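PDB 3ZC0: aftrax from Archaeoglobus fulgidus, which assembles into an octameric, magnesium-binding C3PO complex that recognises and cleaves duplex RNA. Local coordinates for residues E[111-116]-E[162-167]; E[13-18]-E[66-71]. The protein carries 1 engineered substitution. All coordinates share one frame; numbering follows the deposited sequence.

Overall arrangement
Along the chain, interaction 2 is complete before interaction 1 begins, and both belong to the Translin fold of this all-helical chain. Interaction 2 lies near one extremity: residues 13-18 on the long helix 6-42 meet residues 66-71, the loop between helix 46-64 and helix 73-94. Interaction 1 is buried further in, where residues 111-116 of helix 108-132 take up the turn that leads into helix 166-187. The centres are 26 Å apart, and the nearest atoms about 13 Å, so the two do not touch. Each also meets the second subunit, so both joints between helix and loop sit next to an interface of the octamer.

Interaction 1 (E[111-116]-E[162-167]); sequences FLNGFA and LVSGLR
L166, N113 and L112 carry this contact, in which the turn entering helix 166-187 is laid against one side of helix 108-132. The backbones come nearest at N113 and L166, their CA atoms 5.7 Å apart. L166 lays its isobutyl group along the helix: its CG lies 4.3 Å from L112 CB, and its CD2 is 4.1 Å from A116 CB, so the leucine sits across one helical turn. L112 also sends CD2 to within 4.1 Å of V163 CG2, the two side chains crossing at about a right angle.

N113 supplies the polar part. Its chi1 of -85° sets CG beside the backbone N and opposite the carbonyl carbon, and the amide reaches into the turn among S164, G165 and L166. That turn, V163 to L166, is type II', with S164 at the second position on a positive phi of 50°. The S164 hydroxyl folds back to donate to its neighbour, OG to V163 O at 2.9 Å, arriving from above the carbonyl plane; the closing bond, L166 N to V163 O, is weak at 3.4 Å. An alanine in place of N113 takes away the amide lying against S164, G165 and L166, and would probably leave a gap there and the turn less firmly held against the helix.

L152 of helix 135-153 also packs on A116, and C9 of the second subunit on L112. The arrangement is helix-to-turn packing in the helical bundle of the Translin family, on the helix that further along bears the magnesium ligand E121.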
# COMPACT_ATOMS: atom_id res chain seq x y z
N PHE E 111 5.19 -25.17 -10.67
CA PHE E 111 5.62 -26.44 -10.14
C PHE E 111 6.29 -26.14 -8.82
O PHE E 111 5.86 -26.62 -7.76
CB PHE E 111 6.64 -27.03 -11.12
CG PHE E 111 7.09 -28.42 -10.80
CD1 PHE E 111 6.27 -29.50 -11.10
CD2 PHE E 111 8.34 -28.65 -10.25
CE1 PHE E 111 6.68 -30.79 -10.83
CE2 PHE E 111 8.75 -29.93 -9.96
CZ PHE E 111 7.92 -31.01 -10.25
N LEU E 112 7.33 -25.32 -8.90
CA LEU E 112 8.13 -24.93 -7.73
C LEU E 112 7.26 -24.33 -6.60
O LEU E 112 7.37 -24.74 -5.42
CB LEU E 112 9.23 -23.95 -8.14
CG LEU E 112 10.58 -24.52 -8.58
CD1 LEU E 112 10.44 -25.87 -9.26
CD2 LEU E 112 11.28 -23.54 -9.50
N ASN E 113 6.41 -23.38 -6.98
CA ASN E 113 5.48 -22.73 -6.05
C ASN E 113 4.48 -23.71 -5.47
O ASN E 113 4.15 -23.63 -4.29
CB ASN E 113 4.71 -21.60 -6.75
CG ASN E 113 5.46 -20.28 -6.76
OD1 ASN E 113 6.46 -20.11 -6.06
ND2 ASN E 113 4.96 -19.33 -7.54
N GLY E 114 3.98 -24.62 -6.30
CA GLY E 114 3.05 -25.64 -5.83
C GLY E 114 3.65 -26.50 -4.74
O GLY E 114 3.00 -26.77 -3.72
N PHE E 115 4.90 -26.94 -4.93
CA PHE E 115 5.53 -27.79 -3.92
C PHE E 115 5.79 -27.01 -2.63
O PHE E 115 5.48 -27.51 -1.51
CB PHE E 115 6.82 -28.42 -4.46
CG PHE E 115 6.59 -29.70 -5.23
CD1 PHE E 115 6.31 -29.67 -6.59
CD2 PHE E 115 6.64 -30.92 -4.59
CE1 PHE E 115 6.09 -30.83 -7.30
CE2 PHE E 115 6.43 -32.09 -5.29
CZ PHE E 115 6.15 -32.04 -6.64
N ALA E 116 6.33 -25.80 -2.80
CA ALA E 116 6.55 -24.92 -1.64
C ALA E 116 5.25 -24.75 -0.84
O ALA E 116 5.24 -24.89 0.38
CB ALA E 116 7.12 -23.57 -2.06
N LEU E 162 10.60 -14.75 -13.04
CA LEU E 162 10.89 -16.08 -13.59
C LEU E 162 10.46 -17.19 -12.64
O LEU E 162 10.08 -18.29 -13.06
CB LEU E 162 12.38 -16.20 -13.85
CG LEU E 162 12.88 -15.70 -15.20
CD1 LEU E 162 14.25 -16.31 -15.56
CD2 LEU E 162 11.84 -16.01 -16.26
N VAL E 163 10.54 -16.88 -11.35
CA VAL E 163 10.28 -17.84 -10.31
C VAL E 163 9.21 -17.24 -9.39
O VAL E 163 8.57 -17.94 -8.60
CB VAL E 163 11.63 -18.19 -9.59
CG1 VAL E 163 11.52 -18.06 -8.12
CG2 VAL E 163 12.14 -19.58 -10.00
N SER E 164 9.00 -15.93 -9.54
CA SER E 164 7.96 -15.16 -8.82
C SER E 164 7.91 -15.35 -7.30
O SER E 164 8.81 -14.93 -6.57
CB SER E 164 6.57 -15.38 -9.42
OG SER E 164 6.02 -16.63 -9.03
N GLY E 165 6.84 -15.97 -6.82
CA GLY E 165 6.62 -16.02 -5.38
C GLY E 165 7.54 -16.88 -4.53
O GLY E 165 7.47 -16.82 -3.30
N LEU E 166 8.40 -17.67 -5.17
CA LEU E 166 9.17 -18.72 -4.48
C LEU E 166 9.83 -18.31 -3.16
O LEU E 166 9.60 -18.94 -2.14
CB LEU E 166 10.22 -19.31 -5.40
CG LEU E 166 10.37 -20.82 -5.47
CD1 LEU E 166 11.83 -21.17 -5.68
CD2 LEU E 166 9.85 -21.48 -4.24
N ARG E 167 10.66 -17.26 -3.16
CA ARG E 167 11.39 -16.87 -1.95
C ARG E 167 10.47 -16.68 -0.74
O ARG E 167 10.72 -17.24 0.34
CB ARG E 167 12.21 -15.61 -2.21
CG ARG E 167 13.71 -15.80 -2.06
CD ARG E 167 14.08 -16.02 -0.60
NE ARG E 167 15.50 -16.30 -0.44
CZ ARG E 167 15.99 -17.24 0.36
NH1 ARG E 167 15.17 -18.00 1.09
NH2 ARG E 167 17.30 -17.42 0.44

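Interaction 2 (E[13-18]-E[66-71]); sequences LEELEA and YREYPE
A chi1 of -67° in L16 and of -58° in Y69 places each CG opposite its own carbonyl carbon, and from there the two side chains run past each other in opposite directions. L16 CD2 comes to 3.5 Å from Y69 CD1, meeting the ring obliquely on the side of the tyrosine nearer its backbone. The other methyl, L16 CD1, lies 3.8 Å from E71 OE2, where leucine and glutamate cross at about a right angle. E71 bends at chi2, and its carboxylate has its strong partner on the same long helix, a salt bridge from OE1 to R12.

This is where the antiparallel hairpin of helices 6-42 and 46-64 gives way to the next helix: the chain comes back alongside its starting helix and, through the loop of residues 66-71, turns into helix 73-94. Y69 N donates to Y66 O at 3.0 Å within that loop, while the Y69 side chain also touches R12 and A19 of the long helix.

One helical position earlier, E15 approaches the phenol end of the ring obliquely. Its CG is 3.8 Å from Y69 OH, and the carboxylate carries on toward E68, with E15 OE2 and E68 OE2 4.1 Å apart. Those two like-charged carboxylates stand almost perpendicular at the protein surface, their planes 87° apart.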
# COMPACT_ATOMS: atom_id res chain seq x y z
N LEU E 13 -8.74 -10.15 -31.79
CA LEU E 13 -9.24 -9.57 -30.56
C LEU E 13 -10.55 -10.25 -30.11
O LEU E 13 -10.70 -10.59 -28.93
CB LEU E 13 -9.43 -8.06 -30.75
CG LEU E 13 -8.63 -7.10 -29.88
CD1 LEU E 13 -7.47 -7.77 -29.19
CD2 LEU E 13 -8.13 -5.98 -30.74
N GLU E 14 -11.47 -10.49 -31.04
CA GLU E 14 -12.74 -11.13 -30.70
C GLU E 14 -12.52 -12.56 -30.20
O GLU E 14 -13.06 -12.99 -29.16
CB GLU E 14 -13.69 -11.11 -31.89
CG GLU E 14 -14.35 -9.76 -32.07
CD GLU E 14 -15.15 -9.65 -33.33
OE1 GLU E 14 -15.09 -10.59 -34.15
OE2 GLU E 14 -15.82 -8.61 -33.51
N GLU E 15 -11.69 -13.26 -30.95
CA GLU E 15 -11.26 -14.59 -30.56
C GLU E 15 -10.68 -14.61 -29.12
O GLU E 15 -11.03 -15.46 -28.30
CB GLU E 15 -10.23 -15.08 -31.57
CG GLU E 15 -10.20 -16.56 -31.82
CD GLU E 15 -9.52 -16.87 -33.12
OE1 GLU E 15 -9.08 -15.91 -33.80
OE2 GLU E 15 -9.42 -18.07 -33.46
N LEU E 16 -9.80 -13.65 -28.82
CA LEU E 16 -9.15 -13.62 -27.52
C LEU E 16 -10.17 -13.29 -26.45
O LEU E 16 -10.09 -13.84 -25.36
CB LEU E 16 -7.99 -12.63 -27.49
CG LEU E 16 -6.81 -13.03 -28.36
CD1 LEU E 16 -5.64 -12.07 -28.20
CD2 LEU E 16 -6.40 -14.44 -28.04
N GLU E 17 -11.12 -12.41 -26.75
CA GLU E 17 -12.15 -12.06 -25.78
C GLU E 17 -12.85 -13.32 -25.33
O GLU E 17 -12.80 -13.69 -24.15
CB GLU E 17 -13.17 -11.09 -26.37
CG GLU E 17 -14.02 -10.36 -25.34
CD GLU E 17 -14.98 -9.36 -25.98
OE1 GLU E 17 -15.15 -9.39 -27.22
OE2 GLU E 17 -15.55 -8.53 -25.24
N ALA E 18 -13.44 -14.01 -26.31
CA ALA E 18 -14.17 -15.26 -26.06
C ALA E 18 -13.38 -16.36 -25.32
O ALA E 18 -13.83 -16.90 -24.26
CB ALA E 18 -14.71 -15.79 -27.35
N TYR E 66 -6.02 -24.21 -24.52
CA TYR E 66 -5.85 -22.78 -24.74
C TYR E 66 -4.40 -22.32 -24.94
O TYR E 66 -4.12 -21.13 -24.93
CB TYR E 66 -6.48 -21.99 -23.59
CG TYR E 66 -7.99 -22.10 -23.56
CD1 TYR E 66 -8.62 -23.17 -22.95
CD2 TYR E 66 -8.78 -21.14 -24.18
CE1 TYR E 66 -9.98 -23.27 -22.93
CE2 TYR E 66 -10.16 -21.24 -24.17
CZ TYR E 66 -10.75 -22.30 -23.53
OH TYR E 66 -12.12 -22.41 -23.50
N ARG E 67 -3.48 -23.25 -25.12
CA ARG E 67 -2.09 -22.85 -25.34
C ARG E 67 -1.99 -22.20 -26.72
O ARG E 67 -1.02 -21.53 -27.05
CB ARG E 67 -1.12 -24.03 -25.15
CG ARG E 67 0.38 -23.63 -25.17
CD ARG E 67 1.26 -24.47 -24.23
NE ARG E 67 1.33 -25.89 -24.61
CZ ARG E 67 0.77 -26.88 -23.92
NH1 ARG E 67 0.08 -26.62 -22.81
NH2 ARG E 67 0.90 -28.14 -24.33
N GLU E 68 -3.04 -22.37 -27.52
CA GLU E 68 -3.16 -21.70 -28.80
C GLU E 68 -3.13 -20.17 -28.67
O GLU E 68 -2.92 -19.45 -29.63
CB GLU E 68 -4.47 -22.13 -29.46
CG GLU E 68 -4.74 -21.49 -30.81
CD GLU E 68 -6.15 -21.72 -31.29
OE1 GLU E 68 -6.72 -22.79 -30.98
OE2 GLU E 68 -6.68 -20.81 -31.98
N TYR E 69 -3.34 -19.68 -27.45
CA TYR E 69 -3.45 -18.25 -27.24
C TYR E 69 -2.38 -17.74 -26.28
O TYR E 69 -2.70 -17.27 -25.19
CB TYR E 69 -4.82 -17.95 -26.67
CG TYR E 69 -5.97 -18.41 -27.54
CD1 TYR E 69 -6.16 -17.88 -28.81
CD2 TYR E 69 -6.88 -19.34 -27.07
CE1 TYR E 69 -7.23 -18.28 -29.59
CE2 TYR E 69 -7.95 -19.76 -27.84
CZ TYR E 69 -8.12 -19.22 -29.11
OH TYR E 69 -9.19 -19.63 -29.88
N PRO E 70 -1.11 -17.79 -26.69
CA PRO E 70 -0.03 -17.51 -25.76
C PRO E 70 -0.00 -16.03 -25.34
O PRO E 70 0.69 -15.70 -24.38
CB PRO E 70 1.23 -17.86 -26.56
CG PRO E 70 0.75 -18.56 -27.78
CD PRO E 70 -0.59 -18.00 -28.05
N GLU E 71 -0.75 -15.18 -26.04
CA GLU E 71 -0.93 -13.80 -25.59
C GLU E 71 -1.59 -13.76 -24.20
O GLU E 71 -1.35 -12.81 -23.46
CB GLU E 71 -1.80 -13.00 -26.56
CG GLU E 71 -1.26 -12.83 -27.95
CD GLU E 71 -2.00 -13.70 -28.95
OE1 GLU E 71 -2.15 -14.91 -28.68
OE2 GLU E 71 -2.43 -13.16 -30.00